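Local coordinates for uncharacterized protein HtdX (Mycobacterium tuberculosis, PDB 4OOB) that catalyses the reversible hydration of trans-2-enoyl-CoA thioesters to (3R)-3-hydroxyacyl-CoA, with a preference for acyl chains of eight to twelve carbons, at residues 16-28 against 35-47. Numbering follows the deposited sequence.
Sequences ELPIDPANVAAYA and YGNQVPLTYPFAL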
loop_
_atom_site.group_PDB
_atom_site.type_symbol
_atom_site.label_atom_id
_atom_site.label_comp_id
_atom_site.label_asym_id
_atom_site.label_seq_id
_atom_site.Cartn_x
_atom_site.Cartn_y
_atom_site.Cartn_z
ATOM N N GLU A 16 19.358 0.098 12.451
ATOM C CA GLU A 16 18.672 1.103 13.230
ATOM C C GLU A 16 18.333 2.184 12.254
ATOM O O GLU A 16 19.221 2.826 11.686
ATOM C CB GLU A 16 19.538 1.639 14.385
ATOM C CG GLU A 16 18.925 2.838 15.109
ATOM C CD GLU A 16 19.338 2.956 16.571
ATOM O OE1 GLU A 16 19.188 1.959 17.303
ATOM O OE2 GLU A 16 19.782 4.057 17.005
ATOM N N LEU A 17 17.037 2.338 12.026
ATOM C CA LEU A 17 16.521 3.282 11.071
ATOM C C LEU A 17 15.761 4.319 11.893
ATOM O O LEU A 17 14.800 3.965 12.613
ATOM C CB LEU A 17 15.610 2.556 10.070
ATOM C CG LEU A 17 15.247 3.307 8.802
ATOM C CD1 LEU A 17 16.468 3.413 7.906
ATOM C CD2 LEU A 17 14.105 2.625 8.094
ATOM N N PRO A 18 16.240 5.585 11.859
ATOM C CA PRO A 18 15.519 6.648 12.565
ATOM C C PRO A 18 14.256 7.047 11.813
ATOM O O PRO A 18 14.131 6.809 10.625
ATOM C CB PRO A 18 16.520 7.823 12.595
ATOM C CG PRO A 18 17.466 7.570 11.467
ATOM C CD PRO A 18 17.482 6.072 11.218
ATOM N N ILE A 19 13.320 7.637 12.532
ATOM C CA ILE A 19 12.107 8.138 11.920
ATOM C C ILE A 19 12.166 9.653 11.966
ATOM O O ILE A 19 12.333 10.237 13.028
ATOM C CB ILE A 19 10.875 7.559 12.653
ATOM C CG1 ILE A 19 10.734 6.070 12.272
ATOM C CG2 ILE A 19 9.604 8.359 12.350
ATOM C CD1 ILE A 19 9.887 5.236 13.213
ATOM N N ASP A 20 12.062 10.271 10.797
ATOM C CA ASP A 20 11.874 11.688 10.690
ATOM C C ASP A 20 10.417 12.130 10.915
ATOM O O ASP A 20 9.565 11.937 10.033
ATOM C CB ASP A 20 12.317 12.185 9.338
ATOM C CG ASP A 20 12.181 13.668 9.229
ATOM O OD1 ASP A 20 11.956 14.306 10.284
ATOM O OD2 ASP A 20 12.267 14.202 8.108
ATOM N N PRO A 21 10.145 12.817 12.046
ATOM C CA PRO A 21 8.789 13.233 12.330
ATOM C C PRO A 21 8.143 14.107 11.250
ATOM O O PRO A 21 6.901 14.088 11.125
ATOM C CB PRO A 21 8.910 14.013 13.632
ATOM C CG PRO A 21 10.224 13.611 14.226
ATOM C CD PRO A 21 11.098 13.276 13.066
ATOM N N ALA A 22 8.956 14.870 10.507
ATOM C CA ALA A 22 8.460 15.757 9.423
ATOM C C ALA A 22 7.894 14.926 8.272
ATOM O O ALA A 22 6.945 15.334 7.569
ATOM C CB ALA A 22 9.577 16.653 8.893
ATOM N N ASN A 23 8.532 13.789 8.037
ATOM C CA ASN A 23 8.114 12.906 6.973
ATOM C C ASN A 23 6.795 12.235 7.365
ATOM O O ASN A 23 5.894 12.130 6.561
ATOM C CB ASN A 23 9.190 11.872 6.726
ATOM C CG ASN A 23 8.891 11.059 5.521
ATOM O OD1 ASN A 23 8.583 9.876 5.604
ATOM N ND2 ASN A 23 8.896 11.705 4.398
ATOM N N VAL A 24 6.678 11.829 8.628
ATOM C CA VAL A 24 5.422 11.314 9.144
ATOM C C VAL A 24 4.311 12.377 8.967
ATOM O O VAL A 24 3.247 12.068 8.434
ATOM C CB VAL A 24 5.481 10.879 10.635
ATOM C CG1 VAL A 24 4.150 10.227 11.052
ATOM C CG2 VAL A 24 6.655 9.950 10.903
ATOM N N ALA A 25 4.586 13.608 9.391
ATOM C CA ALA A 25 3.600 14.707 9.307
ATOM C C ALA A 25 3.182 14.913 7.879
ATOM O O ALA A 25 2.025 15.088 7.593
ATOM C CB ALA A 25 4.170 16.017 9.870
ATOM N N ALA A 26 4.158 14.890 6.985
ATOM C CA ALA A 26 3.890 15.176 5.584
ATOM C C ALA A 26 3.044 14.071 5.002
ATOM O O ALA A 26 2.179 14.357 4.193
ATOM C CB ALA A 26 5.188 15.333 4.795
ATOM N N TYR A 27 3.332 12.827 5.413
ATOM C CA TYR A 27 2.596 11.609 5.011
ATOM C C TYR A 27 1.184 11.629 5.547
ATOM O O TYR A 27 0.223 11.373 4.819
ATOM C CB TYR A 27 3.331 10.325 5.513
ATOM C CG TYR A 27 2.607 8.972 5.301
ATOM C CD1 TYR A 27 1.618 8.507 6.195
ATOM C CD2 TYR A 27 2.937 8.136 4.231
ATOM C CE1 TYR A 27 0.996 7.265 6.019
ATOM C CE2 TYR A 27 2.330 6.904 4.050
ATOM C CZ TYR A 27 1.346 6.470 4.932
ATOM O OH TYR A 27 0.750 5.232 4.729
ATOM N N ALA A 28 1.047 11.870 6.844
ATOM C CA ALA A 28 -0.271 12.020 7.407
ATOM C C ALA A 28 -1.038 13.105 6.628
ATOM O O ALA A 28 -2.183 12.874 6.243
ATOM C CB ALA A 28 -0.177 12.346 8.883
ATOM N N TYR A 35 -1.758 13.056 12.283
ATOM C CA TYR A 35 -0.399 13.120 12.754
ATOM C C TYR A 35 -0.446 13.200 14.269
ATOM O O TYR A 35 -1.089 14.088 14.806
ATOM C CB TYR A 35 0.337 14.352 12.180
ATOM C CG TYR A 35 1.761 14.504 12.708
ATOM C CD1 TYR A 35 2.647 13.413 12.681
ATOM C CD2 TYR A 35 2.235 15.725 13.243
ATOM C CE1 TYR A 35 3.941 13.527 13.155
ATOM C CE2 TYR A 35 3.535 15.838 13.744
ATOM C CZ TYR A 35 4.384 14.734 13.698
ATOM O OH TYR A 35 5.680 14.769 14.160
ATOM N N GLY A 36 0.273 12.298 14.922
ATOM C CA GLY A 36 0.398 12.245 16.363
ATOM C C GLY A 36 1.631 11.502 16.872
ATOM O O GLY A 36 2.636 11.304 16.134
ATOM N N ASN A 37 1.588 11.103 18.145
ATOM C CA ASN A 37 2.725 10.354 18.745
ATOM C C ASN A 37 2.983 9.019 18.073
ATOM O O ASN A 37 4.148 8.636 17.984
ATOM C CB ASN A 37 2.569 10.115 20.276
ATOM C CG ASN A 37 2.430 11.407 21.056
ATOM O OD1 ASN A 37 3.047 12.449 20.743
ATOM N ND2 ASN A 37 1.581 11.362 22.066
ATOM N N GLN A 38 1.913 8.316 17.641
ATOM C CA GLN A 38 2.059 7.029 16.903
ATOM C C GLN A 38 2.058 7.258 15.400
ATOM O O GLN A 38 1.210 7.958 14.875
ATOM C CB GLN A 38 0.928 6.023 17.079
ATOM C CG GLN A 38 0.005 6.092 18.258
ATOM C CD GLN A 38 0.552 5.351 19.405
ATOM O OE1 GLN A 38 -0.143 4.578 20.072
ATOM N NE2 GLN A 38 1.817 5.570 19.651
ATOM N N VAL A 39 2.946 6.590 14.675
ATOM C CA VAL A 39 2.842 6.628 13.220
ATOM C C VAL A 39 1.541 5.949 12.826
ATOM O O VAL A 39 1.103 5.005 13.493
ATOM C CB VAL A 39 4.027 5.945 12.512
ATOM C CG1 VAL A 39 5.334 6.629 12.926
ATOM C CG2 VAL A 39 4.055 4.457 12.800
ATOM N N PRO A 40 0.925 6.430 11.742
ATOM C CA PRO A 40 -0.206 5.734 11.154
ATOM C C PRO A 40 0.093 4.278 10.799
ATOM O O PRO A 40 1.177 3.941 10.387
ATOM C CB PRO A 40 -0.464 6.516 9.866
ATOM C CG PRO A 40 0.175 7.863 10.081
ATOM C CD PRO A 40 1.381 7.557 10.914
ATOM N N LEU A 41 -0.918 3.435 10.928
ATOM C CA LEU A 41 -0.776 1.986 10.743
ATOM C C LEU A 41 -0.035 1.608 9.474
ATOM O O LEU A 41 0.776 0.718 9.504
ATOM C CB LEU A 41 -2.176 1.344 10.768
ATOM C CG LEU A 41 -2.280 -0.135 10.454
ATOM C CD1 LEU A 41 -1.575 -1.010 11.482
ATOM C CD2 LEU A 41 -3.753 -0.537 10.307
ATOM N N THR A 42 -0.327 2.289 8.360
ATOM C CA THR A 42 0.301 2.000 7.043
ATOM C C THR A 42 1.676 2.692 6.784
ATOM O O THR A 42 2.311 2.440 5.770
ATOM C CB THR A 42 -0.672 2.415 5.890
ATOM O OG1 THR A 42 -1.086 3.789 6.054
ATOM C CG2 THR A 42 -1.880 1.514 5.885
ATOM N N TYR A 43 2.117 3.572 7.698
ATOM C CA TYR A 43 3.262 4.420 7.419
ATOM C C TYR A 43 4.579 3.628 7.251
ATOM O O TYR A 43 5.433 4.020 6.462
ATOM C CB TYR A 43 3.414 5.541 8.473
ATOM C CG TYR A 43 4.745 6.240 8.329
ATOM C CD1 TYR A 43 4.917 7.181 7.347
ATOM C CD2 TYR A 43 5.837 5.915 9.127
ATOM C CE1 TYR A 43 6.127 7.787 7.154
ATOM C CE2 TYR A 43 7.053 6.532 8.947
ATOM C CZ TYR A 43 7.188 7.451 7.933
ATOM O OH TYR A 43 8.371 8.116 7.667
ATOM N N PRO A 44 4.741 2.519 8.006
ATOM C CA PRO A 44 5.992 1.789 7.884
ATOM C C PRO A 44 6.156 1.138 6.524
ATOM O O PRO A 44 7.270 0.736 6.188
ATOM C CB PRO A 44 5.919 0.739 9.010
ATOM C CG PRO A 44 5.021 1.361 10.001
ATOM C CD PRO A 44 3.991 2.115 9.214
ATOM N N PHE A 45 5.092 1.088 5.725
ATOM C CA PHE A 45 5.278 0.759 4.331
ATOM C C PHE A 45 6.203 1.784 3.679
ATOM O O PHE A 45 7.174 1.412 3.007
ATOM C CB PHE A 45 3.954 0.647 3.536
ATOM C CG PHE A 45 4.164 0.295 2.085
ATOM C CD1 PHE A 45 4.073 -1.029 1.638
ATOM C CD2 PHE A 45 4.441 1.266 1.158
ATOM C CE1 PHE A 45 4.270 -1.358 0.300
ATOM C CE2 PHE A 45 4.672 0.942 -0.187
ATOM C CZ PHE A 45 4.549 -0.364 -0.624
ATOM N N ALA A 46 5.896 3.061 3.816
ATOM C CA ALA A 46 6.773 4.083 3.189
ATOM C C ALA A 46 8.181 4.057 3.781
ATOM O O ALA A 46 9.197 4.089 3.083
ATOM C CB ALA A 46 6.167 5.463 3.301
ATOM N N LEU A 47 8.251 3.941 5.088
ATOM C CA LEU A 47 9.531 4.000 5.760
ATOM C C LEU A 47 10.514 2.908 5.291
ATOM O O LEU A 47 11.728 3.149 5.182
ATOM C CB LEU A 47 9.282 3.844 7.259
ATOM C CG LEU A 47 10.471 3.882 8.232
ATOM C CD1 LEU A 47 11.071 5.279 8.338
ATOM C CD2 LEU A 47 9.996 3.377 9.587
#
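Tyr-27 and Tyr-43 form an edge-to-face aromatic pair: their planes stand 82° apart, and Tyr-43 CD1 lies 3.6 Å from Tyr-27 CG, above the Tyr-27 face. Val-24 CG2 rests over a face of the Tyr-43 ring, 4.2 Å from the centroid. In a separate CH-pi contact, Ala-25 CB sits over the centre of the Tyr-35 ring, 5° off its normal. Hydrogen bonds fix both hydroxyls of the aromatic pair. Tyr-43 OH donates to Asn-23 OD1 (2.7 Å) in the carbonyl plane, on a lone pair; with chi1 at -172° Asn-23 CG stands opposite the backbone N, carrying the amide toward that hydroxyl. Tyr-27 OH and Thr-42 OG1 are 2.7 Å apart, bonded at the edge of the Tyr-27 ring. Apolar contacts complete the interface: Val-24 CG1 touches Pro-40 CD at 3.8 Å, and Leu-17 CD2 meets Leu-47 CG tip to tip at 3.8 Å. Ile-19 CG1 lies 3.9 Å from Leu-47 CD2, the side chains roughly perpendicular, and Val-87 of strand 86-99 touches Leu-17 and Leu-47. The contact seats helix 21-31 across the N-terminal end of helix 43-57 within the hotdog fold, where a curved antiparallel sheet wraps around a long central helix.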